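Local coordinates for ABC transporter substrate-binding protein (Bradyrhizobium japonicum, PDB 4I1D) that probably serves as the periplasmic solute-binding component of an ABC importer, possibly for polyamines, and can hold d-malate in its pocket, at residues L79-I84 and Y98-E103; K83-A88 and F248-V253; A145-A150 and Y162-D167. One frame throughout, in Å; residues are numbered along the deposited sequence.

Interaction 1. Residues L79-I84 and Y98-E103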
ATOM      1  N   LEU A  79      -4.029  17.505  42.543  1.00 63.63           N
ATOM      2  CA  LEU A  79      -5.070  18.222  43.271  1.00 69.89           C
ATOM      3  C   LEU A  79      -4.679  18.573  44.708  1.00 74.88           C
ATOM      4  O   LEU A  79      -4.168  17.729  45.451  1.00 75.98           O
ATOM      5  CB  LEU A  79      -6.376  17.426  43.268  1.00 63.86           C
ATOM      6  CG  LEU A  79      -7.022  17.173  41.904  1.00 59.59           C
ATOM      7  CD1 LEU A  79      -8.339  16.430  42.084  1.00 55.28           C
ATOM      8  CD2 LEU A  79      -7.229  18.486  41.162  1.00 54.34           C
ATOM      9  N   ASP A  80      -4.930  19.825  45.085  1.00 72.94           N
ATOM     10  CA  ASP A  80      -4.782  20.256  46.471  1.00 75.66           C
ATOM     11  C   ASP A  80      -6.100  20.081  47.225  1.00 73.35           C
ATOM     12  O   ASP A  80      -7.009  20.904  47.111  1.00 76.41           O
ATOM     13  CB  ASP A  80      -4.330  21.715  46.538  1.00 81.22           C
ATOM     14  CG  ASP A  80      -4.193  22.214  47.969  1.00 89.12           C
ATOM     15  OD1 ASP A  80      -4.300  21.382  48.899  1.00 88.01           O
ATOM     16  OD2 ASP A  80      -3.975  23.432  48.160  1.00 90.98           O
ATOM     17  N   PHE A  81      -6.201  19.007  48.000  1.00 70.40           N
ATOM     18  CA  PHE A  81      -7.456  18.672  48.664  1.00 73.66           C
ATOM     19  C   PHE A  81      -7.804  19.553  49.869  1.00 80.79           C
ATOM     20  O   PHE A  81      -8.871  19.397  50.463  1.00 87.92           O
ATOM     21  CB  PHE A  81      -7.491  17.189  49.049  1.00 72.04           C
ATOM     22  CG  PHE A  81      -7.569  16.267  47.871  1.00 70.58           C
ATOM     23  CD1 PHE A  81      -8.789  15.979  47.279  1.00 67.42           C
ATOM     24  CD2 PHE A  81      -6.423  15.697  47.345  1.00 73.79           C
ATOM     25  CE1 PHE A  81      -8.865  15.134  46.185  1.00 65.16           C
ATOM     26  CE2 PHE A  81      -6.490  14.850  46.251  1.00 72.36           C
ATOM     27  CZ  PHE A  81      -7.711  14.570  45.669  1.00 67.88           C
ATOM     28  N   SER A  82      -6.917  20.477  50.228  1.00 80.04           N
ATOM     29  CA  SER A  82      -7.230  21.427  51.290  1.00 82.95           C
ATOM     30  C   SER A  82      -8.195  22.481  50.751  1.00 83.12           C
ATOM     31  O   SER A  82      -8.759  23.270  51.506  1.00 83.07           O
ATOM     32  CB  SER A  82      -5.963  22.095  51.824  1.00 87.14           C
ATOM     33  OG  SER A  82      -5.593  23.201  51.018  1.00 90.35           O
ATOM     34  N   LYS A  83      -8.380  22.483  49.436  1.00 80.85           N
ATOM     35  CA  LYS A  83      -9.286  23.422  48.786  1.00 81.07           C
ATOM     36  C   LYS A  83     -10.562  22.728  48.312  1.00 76.19           C
ATOM     37  O   LYS A  83     -11.466  23.367  47.767  1.00 76.28           O
ATOM     38  CB  LYS A  83      -8.584  24.120  47.616  1.00 84.69           C
ATOM     39  CG  LYS A  83      -7.393  24.970  48.045  1.00 88.10           C
ATOM     40  CD  LYS A  83      -6.823  25.785  46.891  1.00 94.38           C
ATOM     41  CE  LYS A  83      -5.717  26.722  47.378  1.00104.97           C
ATOM     42  NZ  LYS A  83      -5.249  27.680  46.326  1.00108.56           N
ATOM     43  N   ILE A  84     -10.632  21.419  48.536  1.00 63.70           N
ATOM     44  CA  ILE A  84     -11.775  20.623  48.105  1.00 65.72           C
ATOM     45  C   ILE A  84     -12.335  19.802  49.266  1.00 59.84           C
ATOM     46  O   ILE A  84     -12.286  18.573  49.252  1.00 63.69           O
ATOM     47  CB  ILE A  84     -11.387  19.704  46.933  1.00 63.88           C
ATOM     48  CG1 ILE A  84     -10.478  20.462  45.958  1.00 61.94           C
ATOM     49  CG2 ILE A  84     -12.631  19.181  46.234  1.00 60.71           C
ATOM     50  CD1 ILE A  84      -9.893  19.605  44.849  1.00 54.73           C
ATOM     51  N   TYR A  98      -4.699  12.919  41.655  1.00 63.44           N
ATOM     52  CA  TYR A  98      -5.097  13.680  40.474  1.00 62.04           C
ATOM     53  C   TYR A  98      -6.593  13.651  40.178  1.00 61.65           C
ATOM     54  O   TYR A  98      -7.032  14.249  39.201  1.00 61.84           O
ATOM     55  CB  TYR A  98      -4.387  13.133  39.233  1.00 57.60           C
ATOM     56  CG  TYR A  98      -2.918  12.860  39.415  1.00 64.99           C
ATOM     57  CD1 TYR A  98      -1.995  13.892  39.391  1.00 67.89           C
ATOM     58  CD2 TYR A  98      -2.452  11.563  39.590  1.00 71.90           C
ATOM     59  CE1 TYR A  98      -0.647  13.649  39.549  1.00 75.67           C
ATOM     60  CE2 TYR A  98      -1.103  11.308  39.751  1.00 79.13           C
ATOM     61  CZ  TYR A  98      -0.206  12.358  39.729  1.00 86.46           C
ATOM     62  OH  TYR A  98       1.142  12.122  39.884  1.00100.13           O
ATOM     63  N   SER A  99      -7.378  12.945  40.983  1.00 58.04           N
ATOM     64  CA  SER A  99      -8.783  12.761  40.633  1.00 54.88           C
ATOM     65  C   SER A  99      -9.663  12.477  41.832  1.00 57.73           C
ATOM     66  O   SER A  99      -9.167  12.160  42.912  1.00 55.42           O
ATOM     67  CB  SER A  99      -8.930  11.620  39.630  1.00 49.44           C
ATOM     68  OG  SER A  99      -8.620  10.381  40.240  1.00 49.60           O
ATOM     69  N   VAL A 100     -10.974  12.603  41.629  1.00 52.71           N
ATOM     70  CA  VAL A 100     -11.961  12.208  42.633  1.00 54.78           C
ATOM     71  C   VAL A 100     -13.054  11.388  41.967  1.00 50.25           C
ATOM     72  O   VAL A 100     -13.557  11.770  40.910  1.00 51.69           O
ATOM     73  CB  VAL A 100     -12.622  13.419  43.324  1.00 60.71           C
ATOM     74  CG1 VAL A 100     -13.468  12.951  44.519  1.00 57.82           C
ATOM     75  CG2 VAL A 100     -11.574  14.417  43.780  1.00 66.55           C
ATOM     76  N   SER A 101     -13.424  10.269  42.589  1.00 45.86           N
ATOM     77  CA  SER A 101     -14.489   9.409  42.066  1.00 55.78           C
ATOM     78  C   SER A 101     -15.789  10.183  41.881  1.00 51.81           C
ATOM     79  O   SER A 101     -16.213  10.933  42.767  1.00 48.42           O
ATOM     80  CB  SER A 101     -14.720   8.206  42.985  1.00 58.07           C
ATOM     81  OG  SER A 101     -13.528   7.461  43.134  1.00 62.52           O
ATOM     82  N   TYR A 102     -16.432   9.982  40.736  1.00 46.08           N
ATOM     83  CA  TYR A 102     -17.560  10.829  40.343  1.00 43.23           C
ATOM     84  C   TYR A 102     -18.877  10.051  40.275  1.00 46.64           C
ATOM     85  O   TYR A 102     -19.906  10.534  40.731  1.00 45.95           O
ATOM     86  CB  TYR A 102     -17.229  11.496  39.014  1.00 42.93           C
ATOM     87  CG  TYR A 102     -18.255  12.467  38.467  1.00 51.66           C
ATOM     88  CD1 TYR A 102     -18.676  13.568  39.205  1.00 51.37           C
ATOM     89  CD2 TYR A 102     -18.752  12.311  37.175  1.00 48.40           C
ATOM     90  CE1 TYR A 102     -19.595  14.464  38.681  1.00 50.18           C
ATOM     91  CE2 TYR A 102     -19.664  13.184  36.647  1.00 48.03           C
ATOM     92  CZ  TYR A 102     -20.083  14.264  37.398  1.00 53.20           C
ATOM     93  OH  TYR A 102     -20.985  15.140  36.852  1.00 48.99           O
ATOM     94  N   GLU A 103     -18.827   8.839  39.724  1.00 46.70           N
ATOM     95  CA  GLU A 103     -19.987   7.959  39.663  1.00 46.90           C
ATOM     96  C   GLU A 103     -19.555   6.514  39.382  1.00 50.68           C
ATOM     97  O   GLU A 103     -18.514   6.277  38.763  1.00 46.63           O
ATOM     98  CB  GLU A 103     -20.942   8.437  38.571  1.00 41.89           C
ATOM     99  CG  GLU A 103     -20.279   8.574  37.209  1.00 40.03           C
ATOM    100  CD  GLU A 103     -20.223   7.255  36.424  1.00 48.41           C
ATOM    101  OE1 GLU A 103     -19.361   7.128  35.530  1.00 52.67           O
ATOM    102  OE2 GLU A 103     -21.045   6.351  36.680  1.00 44.83           O
TER

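Interaction 2. Residues K83-A88 and F248-V253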
ATOM      1  N   LYS A  83      -8.380  22.483  49.436  1.00 80.85           N
ATOM      2  CA  LYS A  83      -9.286  23.422  48.786  1.00 81.07           C
ATOM      3  C   LYS A  83     -10.562  22.728  48.312  1.00 76.19           C
ATOM      4  O   LYS A  83     -11.466  23.367  47.767  1.00 76.28           O
ATOM      5  CB  LYS A  83      -8.584  24.120  47.616  1.00 84.69           C
ATOM      6  CG  LYS A  83      -7.393  24.970  48.045  1.00 88.10           C
ATOM      7  CD  LYS A  83      -6.823  25.785  46.891  1.00 94.38           C
ATOM      8  CE  LYS A  83      -5.717  26.722  47.378  1.00104.97           C
ATOM      9  NZ  LYS A  83      -5.249  27.680  46.326  1.00108.56           N
ATOM     10  N   ILE A  84     -10.632  21.419  48.536  1.00 63.70           N
ATOM     11  CA  ILE A  84     -11.775  20.623  48.105  1.00 65.72           C
ATOM     12  C   ILE A  84     -12.335  19.802  49.266  1.00 59.84           C
ATOM     13  O   ILE A  84     -12.286  18.573  49.252  1.00 63.69           O
ATOM     14  CB  ILE A  84     -11.387  19.704  46.933  1.00 63.88           C
ATOM     15  CG1 ILE A  84     -10.478  20.462  45.958  1.00 61.94           C
ATOM     16  CG2 ILE A  84     -12.631  19.181  46.234  1.00 60.71           C
ATOM     17  CD1 ILE A  84      -9.893  19.605  44.849  1.00 54.73           C
ATOM     18  N   PRO A  85     -12.882  20.491  50.277  1.00 64.21           N
ATOM     19  CA  PRO A  85     -13.334  19.866  51.524  1.00 65.60           C
ATOM     20  C   PRO A  85     -14.167  18.603  51.286  1.00 66.91           C
ATOM     21  O   PRO A  85     -13.926  17.575  51.925  1.00 67.40           O
ATOM     22  CB  PRO A  85     -14.193  20.957  52.163  1.00 70.53           C
ATOM     23  CG  PRO A  85     -13.646  22.223  51.625  1.00 70.20           C
ATOM     24  CD  PRO A  85     -13.209  21.928  50.230  1.00 66.46           C
ATOM     25  N   ASN A  86     -15.127  18.678  50.370  1.00 63.87           N
ATOM     26  CA  ASN A  86     -15.983  17.538  50.084  1.00 61.01           C
ATOM     27  C   ASN A  86     -15.196  16.318  49.606  1.00 63.67           C
ATOM     28  O   ASN A  86     -15.535  15.177  49.931  1.00 58.17           O
ATOM     29  CB  ASN A  86     -17.075  17.917  49.079  1.00 59.06           C
ATOM     30  CG  ASN A  86     -18.110  18.853  49.675  1.00 70.61           C
ATOM     31  OD1 ASN A  86     -18.372  18.820  50.878  1.00 79.05           O
ATOM     32  ND2 ASN A  86     -18.701  19.695  48.838  1.00 70.55           N
ATOM     33  N   ALA A  87     -14.134  16.554  48.846  1.00 62.99           N
ATOM     34  CA  ALA A  87     -13.330  15.455  48.343  1.00 56.21           C
ATOM     35  C   ALA A  87     -12.411  14.931  49.438  1.00 58.65           C
ATOM     36  O   ALA A  87     -12.186  13.730  49.552  1.00 64.56           O
ATOM     37  CB  ALA A  87     -12.526  15.896  47.134  1.00 61.14           C
ATOM     38  N   ALA A  88     -11.880  15.842  50.245  1.00 64.74           N
ATOM     39  CA  ALA A  88     -11.028  15.457  51.365  1.00 69.69           C
ATOM     40  C   ALA A  88     -11.777  14.571  52.356  1.00 67.87           C
ATOM     41  O   ALA A  88     -11.183  13.689  52.982  1.00 70.52           O
ATOM     42  CB  ALA A  88     -10.481  16.694  52.070  1.00 67.55           C
ATOM     43  N   PHE A 248     -15.476  24.132  41.401  1.00 58.97           N
ATOM     44  CA  PHE A 248     -16.518  23.276  40.848  1.00 56.37           C
ATOM     45  C   PHE A 248     -16.360  21.831  41.314  1.00 54.44           C
ATOM     46  O   PHE A 248     -17.339  21.149  41.609  1.00 61.99           O
ATOM     47  CB  PHE A 248     -16.515  23.320  39.321  1.00 54.73           C
ATOM     48  CG  PHE A 248     -17.258  22.181  38.697  1.00 56.77           C
ATOM     49  CD1 PHE A 248     -16.575  21.103  38.155  1.00 52.24           C
ATOM     50  CD2 PHE A 248     -18.643  22.169  38.683  1.00 54.48           C
ATOM     51  CE1 PHE A 248     -17.259  20.045  37.584  1.00 50.51           C
ATOM     52  CE2 PHE A 248     -19.331  21.112  38.118  1.00 61.65           C
ATOM     53  CZ  PHE A 248     -18.638  20.045  37.570  1.00 55.14           C
ATOM     54  N   LEU A 249     -15.123  21.366  41.368  1.00 54.33           N
ATOM     55  CA  LEU A 249     -14.851  19.996  41.778  1.00 56.15           C
ATOM     56  C   LEU A 249     -15.438  19.755  43.156  1.00 60.27           C
ATOM     57  O   LEU A 249     -15.978  18.691  43.442  1.00 63.92           O
ATOM     58  CB  LEU A 249     -13.347  19.734  41.811  1.00 53.84           C
ATOM     59  CG  LEU A 249     -12.881  18.616  40.888  1.00 61.79           C
ATOM     60  CD1 LEU A 249     -13.295  18.923  39.459  1.00 59.11           C
ATOM     61  CD2 LEU A 249     -11.377  18.427  40.994  1.00 66.68           C
ATOM     62  N   ASN A 250     -15.337  20.759  44.012  1.00 57.17           N
ATOM     63  CA  ASN A 250     -15.848  20.620  45.356  1.00 60.62           C
ATOM     64  C   ASN A 250     -17.377  20.509  45.390  1.00 63.65           C
ATOM     65  O   ASN A 250     -17.925  19.687  46.127  1.00 59.59           O
ATOM     66  CB  ASN A 250     -15.353  21.759  46.238  1.00 59.61           C
ATOM     67  CG  ASN A 250     -15.787  21.597  47.663  1.00 61.35           C
ATOM     68  OD1 ASN A 250     -15.394  20.639  48.330  1.00 60.49           O
ATOM     69  ND2 ASN A 250     -16.608  22.524  48.145  1.00 64.14           N
ATOM     70  N   GLU A 251     -18.058  21.328  44.590  1.00 58.89           N
ATOM     71  CA  GLU A 251     -19.508  21.206  44.447  1.00 58.27           C
ATOM     72  C   GLU A 251     -19.938  19.907  43.744  1.00 58.50           C
ATOM     73  O   GLU A 251     -21.024  19.387  43.998  1.00 56.40           O
ATOM     74  CB  GLU A 251     -20.099  22.415  43.714  1.00 51.29           C
ATOM     75  CG  GLU A 251     -20.212  23.676  44.569  1.00 67.79           C
ATOM     76  CD  GLU A 251     -20.932  23.424  45.889  1.00 81.72           C
ATOM     77  OE1 GLU A 251     -22.135  23.072  45.858  1.00 80.05           O
ATOM     78  OE2 GLU A 251     -20.290  23.565  46.958  1.00 87.22           O
ATOM     79  N   ALA A 252     -19.095  19.389  42.855  1.00 50.17           N
ATOM     80  CA  ALA A 252     -19.469  18.231  42.058  1.00 46.68           C
ATOM     81  C   ALA A 252     -19.540  16.964  42.902  1.00 52.62           C
ATOM     82  O   ALA A 252     -20.292  16.044  42.577  1.00 53.65           O
ATOM     83  CB  ALA A 252     -18.497  18.038  40.894  1.00 49.00           C
ATOM     84  N   VAL A 253     -18.754  16.905  43.973  1.00 51.44           N
ATOM     85  CA  VAL A 253     -18.794  15.737  44.851  1.00 52.02           C
ATOM     86  C   VAL A 253     -19.509  16.049  46.160  1.00 53.81           C
ATOM     87  O   VAL A 253     -19.348  15.347  47.155  1.00 59.44           O
ATOM     88  CB  VAL A 253     -17.393  15.141  45.128  1.00 55.43           C
ATOM     89  CG1 VAL A 253     -16.696  14.777  43.820  1.00 54.77           C
ATOM     90  CG2 VAL A 253     -16.539  16.084  45.975  1.00 48.60           C
TER

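Interaction 3. Residues A145-A150 and Y162-D167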
ATOM      1  N   ALA A 145     -12.854  -5.162  31.405  1.00 48.50           N
ATOM      2  CA  ALA A 145     -14.029  -5.894  31.906  1.00 45.24           C
ATOM      3  C   ALA A 145     -14.188  -7.252  31.225  1.00 43.59           C
ATOM      4  O   ALA A 145     -14.569  -8.229  31.862  1.00 52.90           O
ATOM      5  CB  ALA A 145     -15.308  -5.073  31.754  1.00 42.80           C
ATOM      6  N   THR A 146     -13.898  -7.306  29.929  1.00 38.84           N
ATOM      7  CA  THR A 146     -13.985  -8.557  29.179  1.00 38.79           C
ATOM      8  C   THR A 146     -13.028  -9.623  29.739  1.00 42.18           C
ATOM      9  O   THR A 146     -13.435 -10.771  29.977  1.00 45.28           O
ATOM     10  CB  THR A 146     -13.710  -8.319  27.678  1.00 45.02           C
ATOM     11  OG1 THR A 146     -14.555  -7.265  27.200  1.00 47.89           O
ATOM     12  CG2 THR A 146     -13.972  -9.582  26.862  1.00 45.53           C
ATOM     13  N   LEU A 147     -11.765  -9.248  29.956  1.00 43.31           N
ATOM     14  CA  LEU A 147     -10.791 -10.177  30.529  1.00 40.59           C
ATOM     15  C   LEU A 147     -11.273 -10.663  31.885  1.00 43.68           C
ATOM     16  O   LEU A 147     -11.216 -11.855  32.171  1.00 46.45           O
ATOM     17  CB  LEU A 147      -9.423  -9.522  30.692  1.00 42.03           C
ATOM     18  CG  LEU A 147      -8.723  -9.110  29.401  1.00 49.63           C
ATOM     19  CD1 LEU A 147      -7.277  -8.767  29.695  1.00 56.06           C
ATOM     20  CD2 LEU A 147      -8.806 -10.226  28.374  1.00 43.60           C
ATOM     21  N   GLU A 148     -11.736  -9.744  32.730  1.00 41.40           N
ATOM     22  CA  GLU A 148     -12.246 -10.146  34.050  1.00 47.74           C
ATOM     23  C   GLU A 148     -13.348 -11.207  33.940  1.00 43.37           C
ATOM     24  O   GLU A 148     -13.326 -12.212  34.654  1.00 48.91           O
ATOM     25  CB  GLU A 148     -12.749  -8.936  34.846  1.00 48.46           C
ATOM     26  CG  GLU A 148     -11.646  -8.035  35.393  1.00 55.50           C
ATOM     27  CD  GLU A 148     -11.175  -6.959  34.412  1.00 53.55           C
ATOM     28  OE1 GLU A 148     -10.474  -6.029  34.870  1.00 52.81           O
ATOM     29  OE2 GLU A 148     -11.497  -7.032  33.201  1.00 49.22           O
ATOM     30  N   ALA A 149     -14.301 -10.987  33.035  1.00 41.39           N
ATOM     31  CA  ALA A 149     -15.437 -11.892  32.887  1.00 41.76           C
ATOM     32  C   ALA A 149     -14.976 -13.275  32.435  1.00 47.42           C
ATOM     33  O   ALA A 149     -15.500 -14.307  32.887  1.00 48.06           O
ATOM     34  CB  ALA A 149     -16.466 -11.317  31.906  1.00 39.04           C
ATOM     35  N   ALA A 150     -13.997 -13.295  31.540  1.00 46.16           N
ATOM     36  CA  ALA A 150     -13.451 -14.553  31.064  1.00 43.38           C
ATOM     37  C   ALA A 150     -12.813 -15.321  32.215  1.00 47.48           C
ATOM     38  O   ALA A 150     -12.934 -16.531  32.289  1.00 49.20           O
ATOM     39  CB  ALA A 150     -12.435 -14.316  29.948  1.00 43.75           C
ATOM     40  N   TYR A 162      -7.195  -9.924  40.619  1.00 57.02           N
ATOM     41  CA  TYR A 162      -5.980  -9.155  40.353  1.00 56.01           C
ATOM     42  C   TYR A 162      -4.774  -9.662  41.149  1.00 57.89           C
ATOM     43  O   TYR A 162      -4.918 -10.112  42.282  1.00 64.68           O
ATOM     44  CB  TYR A 162      -6.234  -7.656  40.599  1.00 55.44           C
ATOM     45  CG  TYR A 162      -7.324  -7.080  39.715  1.00 51.90           C
ATOM     46  CD1 TYR A 162      -7.053  -6.695  38.408  1.00 52.00           C
ATOM     47  CD2 TYR A 162      -8.624  -6.931  40.183  1.00 51.76           C
ATOM     48  CE1 TYR A 162      -8.042  -6.174  37.588  1.00 54.35           C
ATOM     49  CE2 TYR A 162      -9.631  -6.406  39.366  1.00 45.28           C
ATOM     50  CZ  TYR A 162      -9.333  -6.032  38.072  1.00 49.35           C
ATOM     51  OH  TYR A 162     -10.317  -5.512  37.258  1.00 49.85           O
ATOM     52  N   PRO A 163      -3.578  -9.627  40.542  1.00 60.33           N
ATOM     53  CA  PRO A 163      -3.306  -9.238  39.151  1.00 52.29           C
ATOM     54  C   PRO A 163      -3.870 -10.261  38.167  1.00 48.32           C
ATOM     55  O   PRO A 163      -3.851 -11.447  38.474  1.00 55.87           O
ATOM     56  CB  PRO A 163      -1.775  -9.234  39.086  1.00 62.65           C
ATOM     57  CG  PRO A 163      -1.343 -10.193  40.185  1.00 67.53           C
ATOM     58  CD  PRO A 163      -2.349  -9.997  41.274  1.00 63.79           C
ATOM     59  N   LEU A 164      -4.371  -9.817  37.015  1.00 49.04           N
ATOM     60  CA  LEU A 164      -5.060 -10.725  36.099  1.00 47.51           C
ATOM     61  C   LEU A 164      -4.118 -11.757  35.495  1.00 52.17           C
ATOM     62  O   LEU A 164      -3.014 -11.427  35.078  1.00 55.16           O
ATOM     63  CB  LEU A 164      -5.763  -9.960  34.972  1.00 46.23           C
ATOM     64  CG  LEU A 164      -6.883  -8.983  35.348  1.00 45.41           C
ATOM     65  CD1 LEU A 164      -7.520  -8.402  34.100  1.00 50.04           C
ATOM     66  CD2 LEU A 164      -7.949  -9.632  36.226  1.00 47.12           C
ATOM     67  N   ASP A 165      -4.557 -13.012  35.454  1.00 52.43           N
ATOM     68  CA  ASP A 165      -3.853 -14.032  34.687  1.00 53.89           C
ATOM     69  C   ASP A 165      -4.281 -13.873  33.229  1.00 54.76           C
ATOM     70  O   ASP A 165      -5.308 -14.421  32.804  1.00 56.28           O
ATOM     71  CB  ASP A 165      -4.204 -15.426  35.196  1.00 56.45           C
ATOM     72  CG  ASP A 165      -3.422 -16.532  34.493  1.00 62.49           C
ATOM     73  OD1 ASP A 165      -2.845 -16.276  33.411  1.00 64.53           O
ATOM     74  OD2 ASP A 165      -3.394 -17.666  35.031  1.00 60.04           O
ATOM     75  N   VAL A 166      -3.489 -13.114  32.472  1.00 53.47           N
ATOM     76  CA  VAL A 166      -3.878 -12.701  31.123  1.00 55.12           C
ATOM     77  C   VAL A 166      -3.908 -13.842  30.103  1.00 56.66           C
ATOM     78  O   VAL A 166      -4.861 -13.943  29.325  1.00 62.37           O
ATOM     79  CB  VAL A 166      -3.047 -11.496  30.617  1.00 54.44           C
ATOM     80  CG1 VAL A 166      -3.594 -10.999  29.284  1.00 47.70           C
ATOM     81  CG2 VAL A 166      -3.103 -10.370  31.635  1.00 50.84           C
ATOM     82  N   ASP A 167      -2.890 -14.703  30.109  1.00 51.65           N
ATOM     83  CA  ASP A 167      -2.908 -15.892  29.246  1.00 57.20           C
ATOM     84  C   ASP A 167      -4.194 -16.685  29.461  1.00 57.24           C
ATOM     85  O   ASP A 167      -4.873 -17.057  28.513  1.00 55.05           O
ATOM     86  CB  ASP A 167      -1.712 -16.813  29.520  1.00 54.90           C
ATOM     87  CG  ASP A 167      -0.385 -16.189  29.129  1.00 69.77           C
ATOM     88  OD1 ASP A 167      -0.382 -15.058  28.594  1.00 69.95           O
ATOM     89  OD2 ASP A 167       0.664 -16.836  29.355  1.00 80.98           O
TER

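Interaction 1. Residues L79-I84 and Y98-E103
L79 lays its side chain against the backbone of Y98 and S99, where the chain runs into strand 100-112. L79 CD1 is 3.8 Å from Y98 C and equally near S99 N, so the methyl rests on the peptide link between the two residues. With CG anti to its own carbonyl carbon (chi1 -63°), the branch is carried onto that link, and L79 CD1 also approaches V100 CG2 at 4.2 Å. The L79 backbone is hydrogen-bonded to P97, just ahead of the second segment, and the Y98 side chain touches I76 and K78. D80 turns the chain instead of crossing the contact: D80 OD1 accepts from S82 N at 3.1 Å, an Asx turn, and S82 OG bonds to the same oxygen from the same face of the carboxylate. F81, the middle residue of this turn, presents its ring edge to the strand. F81 CE1 lies 3.7 Å from V100 CG2, while F81 CZ stands 3.9 Å from S99 O, both partners near the ring plane. One ring face is met by L79 CB, 3.9 Å above the plane and offset toward the rim; R95 adds a cation-pi contact. V100 CG2 thus receives both L79 and F81. The contact packs the loop after helix 64-72 onto the beginning of a long strand of the periplasmic binding-protein fold. It is van der Waals in kind, methyl on peptide and ring edge on methyl and carbonyl oxygen, which implies that fit of shape, more than directed polar bonding between these segments, sets how the loop lies on the strand.

Interaction 2. Residues K83-A88 and F248-V253
N250 reaches across the start of helix 85-88, its amide oxygen against the backbone at P85 and N86. N250 OD1 accepts from N86 N at 2.8 Å, nearly along the C=O axis, and also lies 3.2 Å from P85 CD. CG of N250 is anti to the backbone N (chi1 -176°), which carries the amide off helix 242-252 to the other helix's first turn. N86 answers in the reverse direction: N86 ND2 donates to N250 O at 2.8 Å with an N-H...O angle of 177°, the acceptor in the N86 amide plane while the donor stands above the carbonyl plane. Two asparagines thus clasp each other, amide planes 12° apart. The pair joins the N-terminal turn of a short helix to the last turn of helix 242-252, two helices of a periplasmic binding-protein fold, distant in sequence. I84 CG2 slides past N250, 3.6 Å from N250 CA, and I84 CD1 comes near L249 CD2. V253, the first residue to leave helical geometry, sets its CG2 3.6 Å from N86 CB and also close to A87. L249 continues onto L233 and I235 of strand 219-235, and N86 touches D254.

Interaction 3. Residues A145-A150 and Y162-D167
E148 and Y162 meet through a hydrogen bond from Y162 OH to E148 OE1, modelled at 2.4 Å, so short that its exact length is doubtful. E148 OE1 lies near the ring plane at the edge, and the carboxylate and ring planes are 68° apart. A bend at chi2 (87°) swings the carboxylate over so that OE1 meets the hydroxyl; E148 CG, placed by chi1, is itself 3.4 Å from Y162 OH. OE1 also accepts from W306 NE1, so two donors grip one buried oxygen, and W306 packs against Y162 as well. L164 completes this tight part: L164 CD1 lies 3.9 Å from both E148 OE1 and E148 CD, while the same methyl touches L147 CB at 4.1 Å. The packing is looser toward helix 166-176, where L147 CD1 and V166 CG1 are 4.3 Å apart. V166 is partly exposed and leans on A314 and R317 of helix 309-321. The contact seats the start of helix 146-153 against the chain leading into helix 166-176, helices of the periplasmic binding-protein fold packed together away from the d-malate pocket. An alanine at E148 would remove the carboxylate and is likely to leave Y162 OH and W306 NE1 without their shared acceptor. Two donors on OE1 would probably favour the anion, against the cost of burying it beside L164; which effect wins is not settled.

How the interactions relate
Interactions 1 and 2 form one continuous patch, their centres 6 Å apart, sharing K83 and I84. V100 joins them: V100 CG1 lies 3.8 Å from V253 CG1, and V100 CG2 is equally far from A87 CB, which also packs on F81. V100 is thus packed by loop 79-84, helix 85-88 and the residue just after helix 242-252. Interaction 3 is separate, with its centre 29 Å from that of interaction 1 and 34 Å from that of interaction 2, on the opposite side of the chain's centre from the latter. Along the sequence its residues fall between the two segments of interaction 2. All three lie away from the d-malate pocket of T185, S186, G187, W205 and R208.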